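Long-range contacts in beta-lactamase Mb2281c (Mycobacterium bovis, PDB 3I7J), which probably hydrolyses amide or ester substrates as a serine enzyme of the beta-lactamase family: residues A[13-17]-A[29-34]; A[151-157]-A[244-248]. All blocks are in the same frame, centred on the assembly; numbering follows the deposited sequence.

Interaction 1. Residues A[13-17]-A[29-34]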
loop_
_atom_site.group_PDB
_atom_site.type_symbol
_atom_site.label_atom_id
_atom_site.label_comp_id
_atom_site.label_asym_id
_atom_site.label_seq_id
_atom_site.Cartn_x
_atom_site.Cartn_y
_atom_site.Cartn_z
ATOM N N PRO A 13 17.791 -8.628 -10.960
ATOM C CA PRO A 13 19.137 -8.552 -10.375
ATOM C C PRO A 13 19.184 -9.065 -8.933
ATOM O O PRO A 13 20.218 -9.543 -8.468
ATOM C CB PRO A 13 19.470 -7.064 -10.471
ATOM C CG PRO A 13 18.682 -6.612 -11.673
ATOM C CD PRO A 13 17.357 -7.305 -11.443
ATOM N N ALA A 14 18.060 -8.952 -8.232
ATOM C CA ALA A 14 17.956 -9.402 -6.845
ATOM C C ALA A 14 16.509 -9.314 -6.373
ATOM O O ALA A 14 15.740 -8.458 -6.827
ATOM C CB ALA A 14 18.846 -8.550 -5.939
ATOM N N ALA A 15 16.145 -10.201 -5.455
ATOM C CA ALA A 15 14.794 -10.228 -4.911
ATOM C C ALA A 15 14.777 -10.841 -3.520
ATOM O O ALA A 15 15.692 -11.567 -3.145
ATOM C CB ALA A 15 13.866 -11.014 -5.841
ATOM N N ALA A 16 13.736 -10.524 -2.758
ATOM C CA ALA A 16 13.559 -11.049 -1.409
ATOM C C ALA A 16 12.058 -11.081 -1.143
ATOM O O ALA A 16 11.308 -10.245 -1.652
ATOM C CB ALA A 16 14.268 -10.163 -0.393
ATOM N N ALA A 17 11.613 -12.049 -0.356
ATOM C CA ALA A 17 10.198 -12.157 -0.083
ATOM C C ALA A 17 9.916 -12.841 1.236
ATOM O O ALA A 17 10.791 -13.485 1.821
ATOM C CB ALA A 17 9.507 -12.908 -1.212
ATOM N N HIS A 29 12.743 -15.710 1.654
ATOM C CA HIS A 29 13.671 -16.053 0.590
ATOM C C HIS A 29 14.452 -14.790 0.276
ATOM O O HIS A 29 13.899 -13.695 0.317
ATOM C CB HIS A 29 12.923 -16.534 -0.654
ATOM C CG HIS A 29 13.828 -17.038 -1.735
ATOM N ND1 HIS A 29 14.594 -16.198 -2.516
ATOM C CD2 HIS A 29 14.135 -18.296 -2.125
ATOM C CE1 HIS A 29 15.334 -16.918 -3.339
ATOM N NE2 HIS A 29 15.076 -18.195 -3.122
ATOM N N GLY A 30 15.738 -14.942 -0.020
ATOM C CA GLY A 30 16.561 -13.791 -0.335
ATOM C C GLY A 30 17.036 -13.065 0.907
ATOM O O GLY A 30 16.850 -13.542 2.027
ATOM N N ASP A 31 17.648 -11.902 0.719
ATOM C CA ASP A 31 18.145 -11.138 1.857
ATOM C C ASP A 31 17.064 -10.197 2.384
ATOM O O ASP A 31 16.830 -9.123 1.827
ATOM C CB ASP A 31 19.397 -10.355 1.444
ATOM C CG ASP A 31 20.068 -9.676 2.614
ATOM O OD1 ASP A 31 19.583 -9.839 3.758
ATOM O OD2 ASP A 31 21.085 -8.983 2.391
ATOM N N THR A 32 16.413 -10.609 3.468
ATOM C CA THR A 32 15.344 -9.823 4.073
ATOM C C THR A 32 15.854 -8.564 4.789
ATOM O O THR A 32 15.066 -7.745 5.267
ATOM C CB THR A 32 14.516 -10.683 5.063
ATOM O OG1 THR A 32 15.357 -11.144 6.124
ATOM C CG2 THR A 32 13.920 -11.880 4.353
ATOM N N ALA A 33 17.172 -8.407 4.846
ATOM C CA ALA A 33 17.776 -7.246 5.482
ATOM C C ALA A 33 18.212 -6.226 4.424
ATOM O O ALA A 33 18.569 -5.094 4.748
ATOM C CB ALA A 33 18.983 -7.672 6.327
ATOM N N ARG A 34 18.181 -6.631 3.159
ATOM C CA ARG A 34 18.569 -5.749 2.061
ATOM C C ARG A 34 17.562 -4.617 1.832
ATOM O O ARG A 34 16.354 -4.854 1.760
ATOM C CB ARG A 34 18.736 -6.559 0.767
ATOM C CG ARG A 34 18.916 -5.688 -0.460
ATOM C CD ARG A 34 19.405 -6.459 -1.664
ATOM N NE ARG A 34 19.500 -5.593 -2.831
ATOM C CZ ARG A 34 20.239 -5.858 -3.903
ATOM N NH1 ARG A 34 20.960 -6.970 -3.964
ATOM N NH2 ARG A 34 20.259 -5.003 -4.917
HETATM O O HOH W 1 17.898 -10.829 -1.905
#

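Interaction 2. Residues A[151-157]-A[244-248]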
loop_
_atom_site.group_PDB
_atom_site.type_symbol
_atom_site.label_atom_id
_atom_site.label_comp_id
_atom_site.label_asym_id
_atom_site.label_seq_id
_atom_site.Cartn_x
_atom_site.Cartn_y
_atom_site.Cartn_z
ATOM N N SER A 151 12.780 0.538 2.415
ATOM C CA SER A 151 12.565 -0.434 3.479
ATOM C C SER A 151 13.155 -1.800 3.131
ATOM O O SER A 151 13.792 -1.969 2.087
ATOM C CB SER A 151 11.058 -0.560 3.756
ATOM O OG SER A 151 10.806 -1.322 4.923
ATOM N N THR A 152 12.930 -2.771 4.016
ATOM C CA THR A 152 13.429 -4.141 3.853
ATOM C C THR A 152 12.274 -5.120 3.959
ATOM O O THR A 152 11.215 -4.773 4.468
ATOM C CB THR A 152 14.414 -4.499 4.976
ATOM O OG1 THR A 152 13.719 -4.470 6.233
ATOM C CG2 THR A 152 15.569 -3.506 5.021
ATOM N N VAL A 153 12.469 -6.350 3.487
ATOM C CA VAL A 153 11.395 -7.334 3.578
ATOM C C VAL A 153 11.068 -7.627 5.046
ATOM O O VAL A 153 9.908 -7.849 5.395
ATOM C CB VAL A 153 11.758 -8.647 2.844
ATOM C CG1 VAL A 153 10.663 -9.694 3.057
ATOM C CG2 VAL A 153 11.911 -8.367 1.354
ATOM N N ALA A 154 12.086 -7.614 5.904
ATOM C CA ALA A 154 11.894 -7.868 7.332
ATOM C C ALA A 154 10.973 -6.819 7.955
ATOM O O ALA A 154 10.070 -7.148 8.728
ATOM C CB ALA A 154 13.242 -7.866 8.056
ATOM N N ASP A 155 11.227 -5.551 7.635
ATOM C CA ASP A 155 10.410 -4.454 8.149
ATOM C C ASP A 155 8.997 -4.529 7.566
ATOM O O ASP A 155 8.013 -4.335 8.280
ATOM C CB ASP A 155 11.031 -3.096 7.791
ATOM C CG ASP A 155 12.044 -2.626 8.812
ATOM O OD1 ASP A 155 12.482 -3.451 9.647
ATOM O OD2 ASP A 155 12.413 -1.429 8.769
ATOM N N LEU A 156 8.895 -4.807 6.269
ATOM C CA LEU A 156 7.584 -4.893 5.644
ATOM C C LEU A 156 6.813 -6.092 6.165
ATOM O O LEU A 156 5.582 -6.078 6.204
ATOM C CB LEU A 156 7.706 -4.974 4.127
ATOM C CG LEU A 156 8.117 -3.685 3.426
ATOM C CD1 LEU A 156 7.867 -3.867 1.936
ATOM C CD2 LEU A 156 7.298 -2.497 3.946
ATOM N N ALA A 157 7.545 -7.129 6.564
ATOM C CA ALA A 157 6.939 -8.344 7.102
ATOM C C ALA A 157 6.224 -7.991 8.403
ATOM O O ALA A 157 5.115 -8.460 8.661
ATOM C CB ALA A 157 8.015 -9.392 7.362
ATOM N N LEU A 244 1.686 -11.412 1.721
ATOM C CA LEU A 244 2.863 -11.702 0.919
ATOM C C LEU A 244 3.577 -10.415 0.593
ATOM O O LEU A 244 2.962 -9.450 0.151
ATOM C CB LEU A 244 2.480 -12.422 -0.384
ATOM C CG LEU A 244 3.606 -12.581 -1.420
ATOM C CD1 LEU A 244 4.757 -13.394 -0.840
ATOM C CD2 LEU A 244 3.055 -13.252 -2.674
ATOM N N VAL A 245 4.879 -10.401 0.839
ATOM C CA VAL A 245 5.702 -9.241 0.545
ATOM C C VAL A 245 6.769 -9.663 -0.461
ATOM O O VAL A 245 7.470 -10.651 -0.241
ATOM C CB VAL A 245 6.422 -8.717 1.811
ATOM C CG1 VAL A 245 7.524 -7.753 1.410
ATOM C CG2 VAL A 245 5.425 -8.009 2.737
ATOM N N VAL A 246 6.873 -8.939 -1.572
ATOM C CA VAL A 246 7.897 -9.227 -2.573
ATOM C C VAL A 246 8.589 -7.940 -3.005
ATOM O O VAL A 246 7.937 -6.985 -3.429
ATOM C CB VAL A 246 7.333 -9.920 -3.850
ATOM C CG1 VAL A 246 8.434 -10.014 -4.907
ATOM C CG2 VAL A 246 6.837 -11.329 -3.524
ATOM N N LEU A 247 9.912 -7.925 -2.887
ATOM C CA LEU A 247 10.723 -6.776 -3.286
ATOM C C LEU A 247 11.839 -7.249 -4.214
ATOM O O LEU A 247 12.577 -8.184 -3.883
ATOM C CB LEU A 247 11.335 -6.090 -2.059
ATOM C CG LEU A 247 10.385 -5.480 -1.019
ATOM C CD1 LEU A 247 11.212 -4.856 0.101
ATOM C CD2 LEU A 247 9.481 -4.434 -1.664
ATOM N N THR A 248 11.941 -6.613 -5.379
ATOM C CA THR A 248 12.966 -6.945 -6.364
ATOM C C THR A 248 13.689 -5.685 -6.822
ATOM O O THR A 248 13.213 -4.561 -6.620
ATOM C CB THR A 248 12.384 -7.612 -7.628
ATOM O OG1 THR A 248 11.870 -6.607 -8.516
ATOM C CG2 THR A 248 11.274 -8.582 -7.260
#

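Interaction 1. Residues A[13-17]-A[29-34]
His29 O is gripped twice by the facing strand: Ala17 N gives it a hydrogen bond of 2.9 Å (159° at the hydrogen), and Ala16 CA adds a weaker C-H...O contact from 3.2 Å. The bond back, from His29 N to Ala17 O, measures 3.0 Å and is more bent (138°). Together they close one antiparallel hydrogen-bonded pair, with the side chains of Ala17 and His29 on the same sheet face. Beyond this pair Gly30, at positive phi, brings its CA to 3.7 Å from Ala15 O, and the next link is a water. That water donates to Ala15 O at 2.6 Å and accepts from Asp31 N at 2.8 Å, tying both backbones where they separate. Ala16 CB rests against Asp31 O at 3.5 Å. Further out, Arg34 runs straight from CG to NE, and with CG anti to the backbone N (chi1 171°) its guanidinium arrives face-on at Ala14 CB, which sits toward the rim of that face, 3.3 Å from NH1. Asp31 OD1 accepts from Ala33 N above the carboxylate plane, an Asx turn that braces the type I turn Asp31-Arg34. Hairpin strands 15-21 and 24-29 thus part here at their open end, at the border of the antiparallel sheet of the beta-lactamase fold.

Interaction 2. Residues A[151-157]-A[244-248]
Val153 and Leu156 of the helix meet Val245 and Leu247 of the strand in a helix-on-sheet packing, as in the beta-lactamase fold, where helices cover an antiparallel sheet. Helix 153-157 and strand 244-248 run nearly antiparallel (156°), their axes 8.8 Å apart at the closest. Alternation along the strand turns Val245 and Leu247 to the helix and Val246 away from it; the helix answers with two residues three apart, one turn's worth of surface. Each of the four side chains touches both of those facing it. Val153 divides its methyls: CG1, anti to the backbone N (chi1 175°), slides along Val245 CG1 at 4.0 Å, while CG2 lies beside Leu247 CD1 at 3.8 Å. Leu156 approaches Val245 at about a right angle, its CB 3.9 Å from Val245 CG1. Its CD1 then fills the hollow between the two strand side chains, 3.9 Å from both Val245 CG1 and Leu247 CD1. Leu247 is the bump in the other direction. Its CD1 extends to the start of the helix, 4.0 Å from Thr152 C. No hydrogen bond crosses this buried surface; the side chains meet through apolar carbons. Polar groups are satisfied around it: Ser151 OG bonds to Thr136 OG1, and Asp155 OD2 to the same hydroxyl and to Thr135 N. Ala16 and Ala18 of the adjoining strand 15-21 extend the seat of Val153. Thr152 points away from the strand and serves as N-cap, its OG1 accepting a hydrogen bond from Asp155 N at 3.1 Å, 162° at the hydrogen.

Both contacts use the same antiparallel sheet, in which strands 15-21 and 242-248 are neighbours, and their centres lie about 8 Å apart. Interaction 1 belongs to the sheet's border: backbone bonds, a bridging water and an exposed arginine lying over an alanine methyl hold it, among small alanines. Interaction 2 is core, closed by branched aliphatic side chains without polar links. They are stitched together directly. Ala16 N lies 2.8 Å from Leu247 O, a probable hydrogen bond between the strands, and Thr32 O lies 3.1 Å from Ala154 N, probably another, joining the loop after the hairpin to the helix start. Val153 also packs on Thr32, so the helix start meets that loop through side chains as well.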